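Local coordinates for protein STM4351 (Salmonella enterica, PDB 2Y7I) that binds arginine with high specificity in the periplasm as a family 3 solute-binding protein, probably delivering it to a membrane transporter, at residues A71-D74 against K78-Q81; L93-V98 against D185-G190; S56-L61 against E80-F85; T121-Y126 against D140-A145. All coordinates share one frame; numbering follows the deposited sequence.

Interaction 1: residues A71-D74 against K78-Q81; sequences AGMD and KREQ. With ARG (arginine), chain C.
Carboxylate atom OXT of the bound arginine is gripped by two donors: Arg79 NH1 at 2.8 Å and the backbone N of Asp74 at 3.0 Å. The second carboxylate oxygen, O, takes Arg79 NH2 at 2.8 Å in a nearly straight bond (173°). The carboxylate thus lies at the edge of the guanidinium, near its plane, and takes one of its N-H groups on each oxygen. The rotation of the guanidinium is fixed from the protein side, because Arg79 NH1 also donates to the backbone O of Asp74 at 2.8 Å, onto a lone pair in the carbonyl plane and only 7° out of the guanidinium plane. Arg79 reaches this point with an extended chain from CG to NE, while Met73 CG, set anti to its backbone N (chi1 178°), lies obliquely beside Arg79 NH1 at 3.5 Å. The ligand's ammonium N donates to Gly72 O at 2.9 Å and to Asp74 OD1 at 3.2 Å, and the ligand's side-chain NE donates to Ala71 O at 2.9 Å. Outside the two segments, Arg79 NH2 bonds Gly120 O. An arginine paired with the ligand carboxylate, with an aspartate and a backbone carbonyl on the ammonium, is the arrangement by which family 3 binding proteins recognise an alpha-amino acid.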
loop_
_atom_site.group_PDB
_atom_site.type_symbol
_atom_site.label_atom_id
_atom_site.label_comp_id
_atom_site.label_asym_id
_atom_site.label_seq_id
_atom_site.Cartn_x
_atom_site.Cartn_y
_atom_site.Cartn_z
ATOM N N ALA A 71 8.187 -2.434 15.025
ATOM C CA ALA A 71 9.602 -2.069 15.216
ATOM C C ALA A 71 10.531 -2.493 14.084
ATOM O O ALA A 71 11.611 -3.040 14.331
ATOM C CB ALA A 71 10.118 -2.629 16.562
ATOM N N GLY A 72 10.117 -2.246 12.841
ATOM C CA GLY A 72 10.881 -2.692 11.684
ATOM C C GLY A 72 11.172 -4.181 11.768
ATOM O O GLY A 72 12.238 -4.626 11.364
ATOM N N MET A 73 10.199 -4.948 12.260
ATOM C CA MET A 73 10.422 -6.343 12.651
ATOM C C MET A 73 10.030 -7.339 11.556
ATOM O O MET A 73 8.844 -7.484 11.240
ATOM C CB MET A 73 9.643 -6.648 13.945
ATOM C CG MET A 73 9.762 -8.103 14.443
ATOM S SD MET A 73 8.862 -8.446 15.981
ATOM C CE MET A 73 9.956 -7.626 17.177
ATOM N N ASP A 74 11.035 -8.008 10.986
ATOM C CA ASP A 74 10.834 -9.056 9.982
ATOM C C ASP A 74 10.030 -10.195 10.590
ATOM O O ASP A 74 10.290 -10.611 11.723
ATOM C CB ASP A 74 12.180 -9.633 9.511
ATOM C CG ASP A 74 12.994 -8.660 8.654
ATOM O OD1 ASP A 74 12.794 -7.433 8.734
ATOM O OD2 ASP A 74 13.851 -9.152 7.875
ATOM N N LYS A 78 11.151 -18.058 13.352
ATOM C CA LYS A 78 11.393 -18.098 14.800
ATOM C C LYS A 78 10.431 -17.212 15.579
ATOM O O LYS A 78 9.933 -17.596 16.629
ATOM C CB LYS A 78 12.838 -17.716 15.138
ATOM C CG LYS A 78 13.752 -18.907 15.405
ATOM C CD LYS A 78 15.214 -18.447 15.559
ATOM C CE LYS A 78 15.985 -19.382 16.494
ATOM N NZ LYS A 78 17.463 -19.314 16.278
ATOM N N ARG A 79 10.171 -16.018 15.068
ATOM C CA ARG A 79 9.270 -15.113 15.754
ATOM C C ARG A 79 7.826 -15.583 15.630
ATOM O O ARG A 79 7.035 -15.400 16.553
ATOM C CB ARG A 79 9.445 -13.687 15.256
ATOM C CG ARG A 79 10.817 -13.117 15.609
ATOM C CD ARG A 79 11.083 -11.807 14.897
ATOM N NE ARG A 79 12.415 -11.303 15.219
ATOM C CZ ARG A 79 13.084 -10.451 14.455
ATOM N NH1 ARG A 79 12.530 -10.006 13.326
ATOM N NH2 ARG A 79 14.297 -10.038 14.817
ATOM N N GLU A 80 7.501 -16.212 14.499
ATOM C CA GLU A 80 6.156 -16.751 14.270
ATOM C C GLU A 80 5.786 -17.887 15.238
ATOM O O GLU A 80 4.607 -18.181 15.430
ATOM C CB GLU A 80 5.995 -17.210 12.821
ATOM C CG GLU A 80 5.935 -16.073 11.809
ATOM C CD GLU A 80 5.867 -16.567 10.373
ATOM O OE1 GLU A 80 6.244 -17.729 10.117
ATOM O OE2 GLU A 80 5.441 -15.790 9.492
ATOM N N GLN A 81 6.791 -18.520 15.841
ATOM C CA GLN A 81 6.551 -19.507 16.903
ATOM C C GLN A 81 6.161 -18.835 18.222
ATOM O O GLN A 81 5.562 -19.469 19.094
ATOM C CB GLN A 81 7.798 -20.363 17.160
ATOM C CG GLN A 81 8.379 -21.104 15.953
ATOM C CD GLN A 81 9.603 -21.945 16.312
ATOM O OE1 GLN A 81 10.512 -21.482 17.007
ATOM N NE2 GLN A 81 9.627 -23.192 15.840
HETATM N N ARG C . 14.782 -5.765 10.629
HETATM C CA ARG C . 15.701 -6.346 11.657
HETATM C C ARG C . 15.002 -7.487 12.387
HETATM O O ARG C . 15.576 -8.080 13.297
HETATM C CB ARG C . 16.159 -5.270 12.665
HETATM C CG ARG C . 15.004 -4.512 13.344
HETATM C CD ARG C . 15.489 -3.563 14.438
HETATM N NE ARG C . 14.415 -2.639 14.812
HETATM C CZ ARG C . 14.501 -1.704 15.756
HETATM N NH1 ARG C . 15.619 -1.540 16.466
HETATM N NH2 ARG C . 13.462 -0.932 15.992
HETATM O OXT ARG C . 13.838 -7.819 12.093
#

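Interaction 2: residues L93-V98 against D185-G190; sequences LSAVVV and DYYGKG
With chi1 at -67°, Tyr187 sets CG beside its backbone N and anti to its carbonyl carbon, and this swings the ring toward 93-98, where the methyl of Ala95 meets its phenol end. Ala95 CB lies 3.4 Å from Tyr187 OH and 3.5 Å from Tyr187 CZ, with CE1 almost as near. The approach is oblique to the ring, and the methyl covers the hydroxyl end. That hydroxyl is satisfied from elsewhere, through a probable hydrogen bond with His123 ND1, so the contact with Ala95 is apolar packing. No direct hydrogen bond joins the two segments; a water does so instead. It donates to Leu93 O at 2.9 Å and accepts from Gly188 N at 2.7 Å, and it sits at the edge of the Tyr187 ring, in its plane. The segments are closest in backbone at Leu93 and Gly188, whose CA atoms are 5.5 Å apart, and the water bridges the two backbones here. Phe158 of strand 156-160 touches both Ala95 and Tyr187, enclosing the pair further. The arrangement thus packs the return connection 185-190 against the start of strand 95-100, in the five-stranded mixed sheet of one lobe of a two-lobed periplasmic binding protein fold.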
loop_
_atom_site.group_PDB
_atom_site.type_symbol
_atom_site.label_atom_id
_atom_site.label_comp_id
_atom_site.label_asym_id
_atom_site.label_seq_id
_atom_site.Cartn_x
_atom_site.Cartn_y
_atom_site.Cartn_z
ATOM N N LEU A 93 14.028 -6.092 3.516
ATOM C CA LEU A 93 15.051 -5.851 2.506
ATOM C C LEU A 93 16.427 -6.390 2.898
ATOM O O LEU A 93 16.582 -7.040 3.948
ATOM C CB LEU A 93 15.116 -4.364 2.113
ATOM C CG LEU A 93 14.131 -3.745 1.115
ATOM C CD1 LEU A 93 13.702 -4.725 0.007
ATOM C CD2 LEU A 93 12.919 -3.165 1.831
ATOM N N SER A 94 17.418 -6.129 2.045
ATOM C CA SER A 94 18.774 -6.635 2.247
ATOM C C SER A 94 19.508 -5.913 3.375
ATOM O O SER A 94 19.243 -4.739 3.660
ATOM C CB SER A 94 19.581 -6.559 0.947
ATOM O OG SER A 94 19.061 -7.461 -0.009
ATOM N N ALA A 95 20.418 -6.636 4.017
ATOM C CA ALA A 95 21.177 -6.102 5.127
ATOM C C ALA A 95 22.544 -5.678 4.602
ATOM O O ALA A 95 23.072 -6.276 3.670
ATOM C CB ALA A 95 21.315 -7.126 6.216
ATOM N N VAL A 96 23.099 -4.638 5.208
ATOM C CA VAL A 96 24.375 -4.088 4.778
ATOM C C VAL A 96 25.294 -3.841 5.963
ATOM O O VAL A 96 24.833 -3.680 7.109
ATOM C CB VAL A 96 24.199 -2.773 3.945
ATOM C CG1 VAL A 96 23.437 -3.031 2.627
ATOM C CG2 VAL A 96 23.525 -1.674 4.750
ATOM N N VAL A 97 26.594 -3.807 5.683
ATOM C CA VAL A 97 27.580 -3.374 6.661
ATOM C C VAL A 97 27.970 -1.954 6.300
ATOM O O VAL A 97 28.101 -1.622 5.123
ATOM C CB VAL A 97 28.857 -4.245 6.653
ATOM C CG1 VAL A 97 29.797 -3.833 7.798
ATOM C CG2 VAL A 97 28.491 -5.722 6.773
ATOM N N VAL A 98 28.108 -1.106 7.313
ATOM C CA VAL A 98 28.739 0.190 7.118
ATOM C C VAL A 98 30.131 0.146 7.752
ATOM O O VAL A 98 30.288 -0.359 8.856
ATOM C CB VAL A 98 27.875 1.358 7.646
ATOM C CG1 VAL A 98 27.466 1.157 9.148
ATOM C CG2 VAL A 98 28.558 2.704 7.383
ATOM N N ASP A 185 16.973 -17.562 3.854
ATOM C CA ASP A 185 16.762 -18.244 5.135
ATOM C C ASP A 185 16.701 -17.226 6.280
ATOM O O ASP A 185 16.182 -17.530 7.360
ATOM C CB ASP A 185 17.879 -19.259 5.408
ATOM C CG ASP A 185 17.768 -20.503 4.554
ATOM O OD1 ASP A 185 16.671 -20.794 4.028
ATOM O OD2 ASP A 185 18.792 -21.201 4.408
ATOM N N TYR A 186 17.211 -16.015 6.023
ATOM C CA TYR A 186 17.355 -14.969 7.036
ATOM C C TYR A 186 16.614 -13.677 6.691
ATOM O O TYR A 186 16.097 -12.999 7.577
ATOM C CB TYR A 186 18.851 -14.674 7.281
ATOM C CG TYR A 186 19.582 -15.882 7.823
ATOM C CD1 TYR A 186 20.103 -16.848 6.967
ATOM C CD2 TYR A 186 19.713 -16.079 9.201
ATOM C CE1 TYR A 186 20.742 -17.983 7.458
ATOM C CE2 TYR A 186 20.363 -17.206 9.700
ATOM C CZ TYR A 186 20.873 -18.151 8.821
ATOM O OH TYR A 186 21.502 -19.268 9.314
ATOM N N TYR A 187 16.544 -13.357 5.403
ATOM C CA TYR A 187 16.080 -12.045 4.943
ATOM C C TYR A 187 14.960 -12.142 3.913
ATOM O O TYR A 187 14.799 -13.162 3.280
ATOM C CB TYR A 187 17.260 -11.262 4.353
ATOM C CG TYR A 187 18.302 -10.888 5.399
ATOM C CD1 TYR A 187 17.999 -9.974 6.403
ATOM C CD2 TYR A 187 19.578 -11.446 5.375
ATOM C CE1 TYR A 187 18.928 -9.624 7.377
ATOM C CE2 TYR A 187 20.527 -11.114 6.345
ATOM C CZ TYR A 187 20.189 -10.192 7.342
ATOM O OH TYR A 187 21.102 -9.837 8.303
ATOM N N GLY A 188 14.190 -11.070 3.755
ATOM C CA GLY A 188 13.132 -11.043 2.750
ATOM C C GLY A 188 11.736 -11.312 3.285
ATOM O O GLY A 188 10.766 -11.237 2.532
ATOM N N LYS A 189 11.628 -11.656 4.569
ATOM C CA LYS A 189 10.320 -11.752 5.214
ATOM C C LYS A 189 9.847 -10.325 5.456
ATOM O O LYS A 189 10.633 -9.462 5.865
ATOM C CB LYS A 189 10.392 -12.547 6.528
ATOM C CG LYS A 189 10.672 -14.058 6.359
ATOM C CD LYS A 189 9.496 -14.776 5.690
ATOM C CE LYS A 189 9.772 -16.261 5.490
ATOM N NZ LYS A 189 8.545 -16.971 5.034
ATOM N N GLY A 190 8.577 -10.061 5.183
ATOM C CA GLY A 190 8.061 -8.687 5.277
ATOM C C GLY A 190 8.050 -8.178 6.701
ATOM O O GLY A 190 8.233 -8.953 7.638
HETATM O O HOH W 1 14.689 -8.837 5.251
#

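Interaction 3: residues S56-L61 against E80-F85; sequences SLIPSL and EQQVSF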
loop_
_atom_site.group_PDB
_atom_site.type_symbol
_atom_site.label_atom_id
_atom_site.label_comp_id
_atom_site.label_asym_id
_atom_site.label_seq_id
_atom_site.Cartn_x
_atom_site.Cartn_y
_atom_site.Cartn_z
ATOM N N SER A 56 13.749 -7.086 23.883
ATOM C CA SER A 56 12.800 -7.255 24.989
ATOM C C SER A 56 11.340 -7.154 24.536
ATOM O O SER A 56 10.426 -7.342 25.345
ATOM C CB SER A 56 13.056 -6.218 26.093
ATOM O OG SER A 56 12.584 -4.938 25.688
ATOM N N LEU A 57 11.132 -6.869 23.253
ATOM C CA LEU A 57 9.790 -6.545 22.757
ATOM C C LEU A 57 8.875 -7.758 22.695
ATOM O O LEU A 57 7.743 -7.707 23.180
ATOM C CB LEU A 57 9.861 -5.862 21.393
ATOM C CG LEU A 57 10.366 -4.413 21.359
ATOM C CD1 LEU A 57 10.563 -3.988 19.916
ATOM C CD2 LEU A 57 9.419 -3.453 22.107
ATOM N N ILE A 58 9.353 -8.831 22.069
ATOM C CA ILE A 58 8.557 -10.062 22.022
ATOM C C ILE A 58 8.236 -10.627 23.421
ATOM O O ILE A 58 7.076 -10.924 23.698
ATOM C CB ILE A 58 9.138 -11.099 21.036
ATOM C CG1 ILE A 58 8.789 -10.664 19.606
ATOM C CG2 ILE A 58 8.580 -12.514 21.310
ATOM C CD1 ILE A 58 9.595 -11.359 18.531
ATOM N N PRO A 59 9.255 -10.760 24.310
ATOM C CA PRO A 59 8.982 -11.189 25.685
ATOM C C PRO A 59 7.966 -10.328 26.444
ATOM O O PRO A 59 7.089 -10.874 27.120
ATOM C CB PRO A 59 10.355 -11.112 26.356
ATOM C CG PRO A 59 11.308 -11.354 25.261
ATOM C CD PRO A 59 10.702 -10.758 24.020
ATOM N N SER A 60 8.069 -9.005 26.322
ATOM C CA SER A 60 7.123 -8.099 26.973
ATOM C C SER A 60 5.718 -8.222 26.387
ATOM O O SER A 60 4.735 -8.146 27.116
ATOM C CB SER A 60 7.608 -6.650 26.883
ATOM O OG SER A 60 8.773 -6.455 27.660
ATOM N N LEU A 61 5.634 -8.395 25.067
ATOM C CA LEU A 61 4.354 -8.640 24.395
ATOM C C LEU A 61 3.677 -9.888 24.959
ATOM O O LEU A 61 2.480 -9.868 25.298
ATOM C CB LEU A 61 4.571 -8.792 22.875
ATOM C CG LEU A 61 3.359 -9.059 21.968
ATOM C CD1 LEU A 61 2.256 -7.992 22.119
ATOM C CD2 LEU A 61 3.806 -9.162 20.521
ATOM N N GLU A 80 7.501 -16.212 14.499
ATOM C CA GLU A 80 6.156 -16.751 14.270
ATOM C C GLU A 80 5.786 -17.887 15.238
ATOM O O GLU A 80 4.607 -18.181 15.430
ATOM C CB GLU A 80 5.995 -17.210 12.821
ATOM C CG GLU A 80 5.935 -16.073 11.809
ATOM C CD GLU A 80 5.867 -16.567 10.373
ATOM O OE1 GLU A 80 6.244 -17.729 10.117
ATOM O OE2 GLU A 80 5.441 -15.790 9.492
ATOM N N GLN A 81 6.791 -18.520 15.841
ATOM C CA GLN A 81 6.551 -19.507 16.903
ATOM C C GLN A 81 6.161 -18.835 18.222
ATOM O O GLN A 81 5.562 -19.469 19.094
ATOM C CB GLN A 81 7.798 -20.363 17.160
ATOM C CG GLN A 81 8.379 -21.104 15.953
ATOM C CD GLN A 81 9.603 -21.945 16.312
ATOM O OE1 GLN A 81 10.512 -21.482 17.007
ATOM N NE2 GLN A 81 9.627 -23.192 15.840
ATOM N N GLN A 82 6.502 -17.556 18.359
ATOM C CA GLN A 82 6.346 -16.831 19.620
ATOM C C GLN A 82 5.163 -15.878 19.622
ATOM O O GLN A 82 4.546 -15.658 20.663
ATOM C CB GLN A 82 7.619 -16.038 19.928
ATOM C CG GLN A 82 8.887 -16.854 19.808
ATOM C CD GLN A 82 10.130 -16.034 20.061
ATOM O OE1 GLN A 82 10.249 -14.901 19.588
ATOM N NE2 GLN A 82 11.071 -16.606 20.803
ATOM N N VAL A 83 4.872 -15.294 18.461
ATOM C CA VAL A 83 3.828 -14.264 18.337
ATOM C C VAL A 83 2.997 -14.466 17.066
ATOM O O VAL A 83 3.379 -15.236 16.190
ATOM C CB VAL A 83 4.428 -12.825 18.278
ATOM C CG1 VAL A 83 5.245 -12.503 19.521
ATOM C CG2 VAL A 83 5.267 -12.632 17.017
ATOM N N SER A 84 1.888 -13.742 16.969
ATOM C CA SER A 84 1.107 -13.677 15.737
ATOM C C SER A 84 1.432 -12.382 14.995
ATOM O O SER A 84 1.421 -11.306 15.593
ATOM C CB SER A 84 -0.384 -13.732 16.050
ATOM O OG SER A 84 -0.734 -14.987 16.592
ATOM N N PHE A 85 1.730 -12.482 13.701
ATOM C CA PHE A 85 1.937 -11.288 12.884
ATOM C C PHE A 85 0.737 -10.941 12.011
ATOM O O PHE A 85 -0.008 -11.818 11.572
ATOM C CB PHE A 85 3.147 -11.447 11.972
ATOM C CG PHE A 85 4.476 -11.329 12.678
ATOM C CD1 PHE A 85 4.992 -10.083 13.026
ATOM C CD2 PHE A 85 5.227 -12.465 12.955
ATOM C CE1 PHE A 85 6.239 -9.967 13.659
ATOM C CE2 PHE A 85 6.469 -12.364 13.583
ATOM C CZ PHE A 85 6.974 -11.113 13.935
#
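This is a small apolar contact, partly buried, between helix 57-62 and the turn that leads into strand 84-85; no hydrogen bond crosses it, and 192 Å² is buried in all. Val83 is the common partner. Its CG1 takes Ile58 CG2 at 3.8 Å and Leu61 CD2, also at 3.8 Å, so one methyl branch touches residues a helical step of three apart. The side chains cross at about right angles in both pairs. Val83 CG1 is anti to the carbonyl carbon (chi1 -59°), which directs it at the helix, while CG2 lies 3.6 Å above one face of the Phe85 ring, offset toward its rim. In the two-lobed fold of solute-binding proteins this joins a helix to the short antiparallel pair 84-85 and 194-195, and Ala194 of the second strand touches both Leu61 and Val83 from outside the two segments. Gln82 borders the apolar patch and is modelled in two conformers; in one, its extended chain crosses Ile58 at about a right angle and OE1 lies 3.4 Å from Ile58 CG2, an amide oxygen against a methyl, a contact to be read with caution. Ile58 also packs on Arg79, and the backbone O of Gln82 accepts from Arg62 NH1.

Interaction 4: residues T121-Y126 against D140-A145; sequences TTHQRY and DSYLNA. With ZN (zinc ion), chain D; ARG (arginine), chain C; ACT (acetate ion), chain G.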
loop_
_atom_site.group_PDB
_atom_site.type_symbol
_atom_site.label_atom_id
_atom_site.label_comp_id
_atom_site.label_asym_id
_atom_site.label_seq_id
_atom_site.Cartn_x
_atom_site.Cartn_y
_atom_site.Cartn_z
ATOM N N THR A 121 18.075 -9.605 16.632
ATOM C CA THR A 121 17.773 -9.300 15.224
ATOM C C THR A 121 18.094 -10.429 14.244
ATOM O O THR A 121 18.859 -11.352 14.552
ATOM C CB THR A 121 18.484 -7.997 14.735
ATOM O OG1 THR A 121 19.910 -8.175 14.753
ATOM C CG2 THR A 121 18.100 -6.827 15.607
ATOM N N THR A 122 17.514 -10.316 13.052
ATOM C CA THR A 122 17.891 -11.133 11.894
ATOM C C THR A 122 19.386 -11.021 11.637
ATOM O O THR A 122 20.052 -12.009 11.324
ATOM C CB THR A 122 17.164 -10.631 10.635
ATOM O OG1 THR A 122 17.316 -9.213 10.560
ATOM C CG2 THR A 122 15.670 -10.946 10.718
ATOM N N HIS A 123 19.907 -9.806 11.771
ATOM C CA HIS A 123 21.305 -9.533 11.492
ATOM C C HIS A 123 22.223 -10.301 12.415
ATOM O O HIS A 123 23.250 -10.827 11.975
ATOM C CB HIS A 123 21.573 -8.031 11.582
ATOM C CG HIS A 123 20.556 -7.213 10.863
ATOM N ND1 HIS A 123 20.305 -7.363 9.513
ATOM C CD2 HIS A 123 19.688 -6.271 11.307
ATOM C CE1 HIS A 123 19.345 -6.529 9.153
ATOM N NE2 HIS A 123 18.951 -5.860 10.220
ATOM N N GLN A 124 21.852 -10.377 13.691
ATOM C CA GLN A 124 22.633 -11.118 14.660
ATOM C C GLN A 124 22.669 -12.598 14.283
ATOM O O GLN A 124 23.735 -13.213 14.282
ATOM C CB GLN A 124 22.055 -10.939 16.068
ATOM C CG GLN A 124 22.719 -11.808 17.133
ATOM C CD GLN A 124 22.190 -11.498 18.532
ATOM O OE1 GLN A 124 20.993 -11.647 18.807
ATOM N NE2 GLN A 124 23.088 -11.075 19.421
ATOM N N ARG A 125 21.508 -13.154 13.941
ATOM C CA ARG A 125 21.415 -14.572 13.604
ATOM C C ARG A 125 22.199 -14.878 12.327
ATOM O O ARG A 125 22.972 -15.847 12.286
ATOM C CB ARG A 125 19.955 -15.024 13.487
ATOM C CG ARG A 125 19.795 -16.541 13.460
ATOM C CD ARG A 125 18.328 -16.972 13.588
ATOM N NE ARG A 125 17.556 -16.794 12.352
ATOM C CZ ARG A 125 17.445 -17.707 11.389
ATOM N NH1 ARG A 125 18.077 -18.873 11.485
ATOM N NH2 ARG A 125 16.703 -17.449 10.316
ATOM N N TYR A 126 22.023 -14.039 11.306
ATOM C CA TYR A 126 22.777 -14.193 10.063
ATOM C C TYR A 126 24.287 -14.221 10.287
ATOM O O TYR A 126 24.953 -15.146 9.810
ATOM C CB TYR A 126 22.416 -13.141 8.990
ATOM C CG TYR A 126 23.336 -13.255 7.792
ATOM C CD1 TYR A 126 23.159 -14.261 6.837
ATOM C CD2 TYR A 126 24.425 -12.405 7.655
ATOM C CE1 TYR A 126 24.030 -14.392 5.757
ATOM C CE2 TYR A 126 25.301 -12.528 6.586
ATOM C CZ TYR A 126 25.101 -13.524 5.648
ATOM O OH TYR A 126 25.977 -13.637 4.599
ATOM N N ASP A 140 22.208 -3.362 22.622
ATOM C CA ASP A 140 20.763 -3.113 22.675
ATOM C C ASP A 140 20.328 -1.800 22.013
ATOM O O ASP A 140 19.204 -1.325 22.215
ATOM C CB ASP A 140 20.219 -3.239 24.107
ATOM C CG ASP A 140 19.930 -4.676 24.476
ATOM O OD1 ASP A 140 20.413 -5.568 23.747
ATOM O OD2 ASP A 140 19.231 -4.938 25.471
ATOM N N SER A 141 21.222 -1.199 21.237
ATOM C CA SER A 141 20.876 0.017 20.502
ATOM C C SER A 141 21.884 0.281 19.403
ATOM O O SER A 141 23.078 0.415 19.685
ATOM C CB SER A 141 20.833 1.216 21.455
ATOM O OG SER A 141 20.651 2.422 20.733
ATOM N N TYR A 142 21.397 0.355 18.162
ATOM C CA TYR A 142 22.244 0.750 17.036
ATOM C C TYR A 142 22.983 2.065 17.311
ATOM O O TYR A 142 24.099 2.252 16.837
ATOM C CB TYR A 142 21.470 0.722 15.691
ATOM C CG TYR A 142 21.455 -0.667 15.079
ATOM C CD1 TYR A 142 22.593 -1.189 14.474
ATOM C CD2 TYR A 142 20.311 -1.473 15.128
ATOM C CE1 TYR A 142 22.605 -2.481 13.926
ATOM C CE2 TYR A 142 20.304 -2.766 14.571
ATOM C CZ TYR A 142 21.462 -3.266 13.975
ATOM O OH TYR A 142 21.495 -4.559 13.455
ATOM N N LEU A 143 22.411 2.943 18.136
ATOM C CA LEU A 143 23.086 4.205 18.478
ATOM C C LEU A 143 24.439 3.995 19.189
ATOM O O LEU A 143 25.432 4.669 18.888
ATOM C CB LEU A 143 22.186 5.133 19.318
ATOM C CG LEU A 143 20.715 5.406 18.962
ATOM C CD1 LEU A 143 20.187 6.634 19.729
ATOM C CD2 LEU A 143 20.461 5.563 17.461
ATOM N N ASN A 144 24.478 3.060 20.132
ATOM C CA ASN A 144 25.738 2.718 20.798
ATOM C C ASN A 144 26.726 2.040 19.848
ATOM O O ASN A 144 27.938 2.209 19.972
ATOM C CB ASN A 144 25.467 1.802 21.985
ATOM C CG ASN A 144 24.561 2.446 23.018
ATOM O OD1 ASN A 144 23.483 1.942 23.306
ATOM N ND2 ASN A 144 24.996 3.569 23.570
ATOM N N ALA A 145 26.188 1.247 18.927
ATOM C CA ALA A 145 26.984 0.560 17.900
ATOM C C ALA A 145 27.692 1.584 17.009
ATOM O O ALA A 145 28.913 1.516 16.812
ATOM C CB ALA A 145 26.099 -0.368 17.069
HETATM ZN ZN ZN D . 18.847 -6.719 25.793
HETATM N N ARG C . 14.782 -5.765 10.629
HETATM C CA ARG C . 15.701 -6.346 11.657
HETATM C C ARG C . 15.002 -7.487 12.387
HETATM O O ARG C . 15.576 -8.080 13.297
HETATM C CB ARG C . 16.159 -5.270 12.665
HETATM C CG ARG C . 15.004 -4.512 13.344
HETATM C CD ARG C . 15.489 -3.563 14.438
HETATM N NE ARG C . 14.415 -2.639 14.812
HETATM C CZ ARG C . 14.501 -1.704 15.756
HETATM N NH1 ARG C . 15.619 -1.540 16.466
HETATM N NH2 ARG C . 13.462 -0.932 15.992
HETATM O OXT ARG C . 13.838 -7.819 12.093
HETATM C C ACT G . 15.161 -14.454 13.800
HETATM O O ACT G . 14.034 -14.555 14.325
HETATM O OXT ACT G . 15.337 -15.106 12.740
HETATM C CH3 ACT G . 16.231 -13.591 14.402
#
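His123 and Tyr142 meet at about a right angle, side chain against side chain, between the N-terminal turns of helices 122-130 and 142-150, which flank the five-stranded sheet of one lobe of this periplasmic binding protein fold. The phenol end does the touching: Tyr142 OH comes to 3.3 Å from His123 CD2, approaching the imidazole obliquely. No hydrogen bond joins the pair; Tyr142 OH is bonded to Phe158 O, while His123 uses NE2 for Asp160 OD2 and ND1, probably, for Tyr187. These two partners hold the imidazole, whose NE2 packs 3.6 Å from CA of the bound arginine. Thr122 OG1 sits 3.5 Å above the centre of the same ring. Thr121 is the N-cap of its helix: OG1, between the backbone N and the carbonyl carbon (chi1 65°), accepts from Gln124 N at 3.1 Å. Next along, Thr122 N donates to the ligand carboxylate O at 3.0 Å (161°), so the helix start faces that negative group and would be expected to stabilise it. Ser141 caps the other helix, its OG accepting from Leu143 N. Just before it, Asp140 OD2 holds a zinc ion at 1.9 Å, and Asp55 OD2 also binds this metal.

How the interactions relate
Interactions 1 and 4 close on the bound arginine from opposite lobes: their centres are 14 Å apart, and Arg79 NH2 packs 3.6 Å from Thr121 CA where both meet the ligand carboxylate. Interaction 3 backs interaction 1, with centres 7 Å apart; Ile58 CD1 lies 3.6 Å from Arg79 CG, and Phe85 touches both Arg79 and Met73. Interaction 2 adjoins interaction 4, centres 12 Å apart, and Ala95 CB packs 3.5 Å from His123 ND1. Interactions 3 and 4 do not touch, their nearest atoms being about 6 Å apart. Pocket residues of interactions 1 and 4 touch the ligand, while 56-61/80-85 and 93-98/185-190 lie behind them.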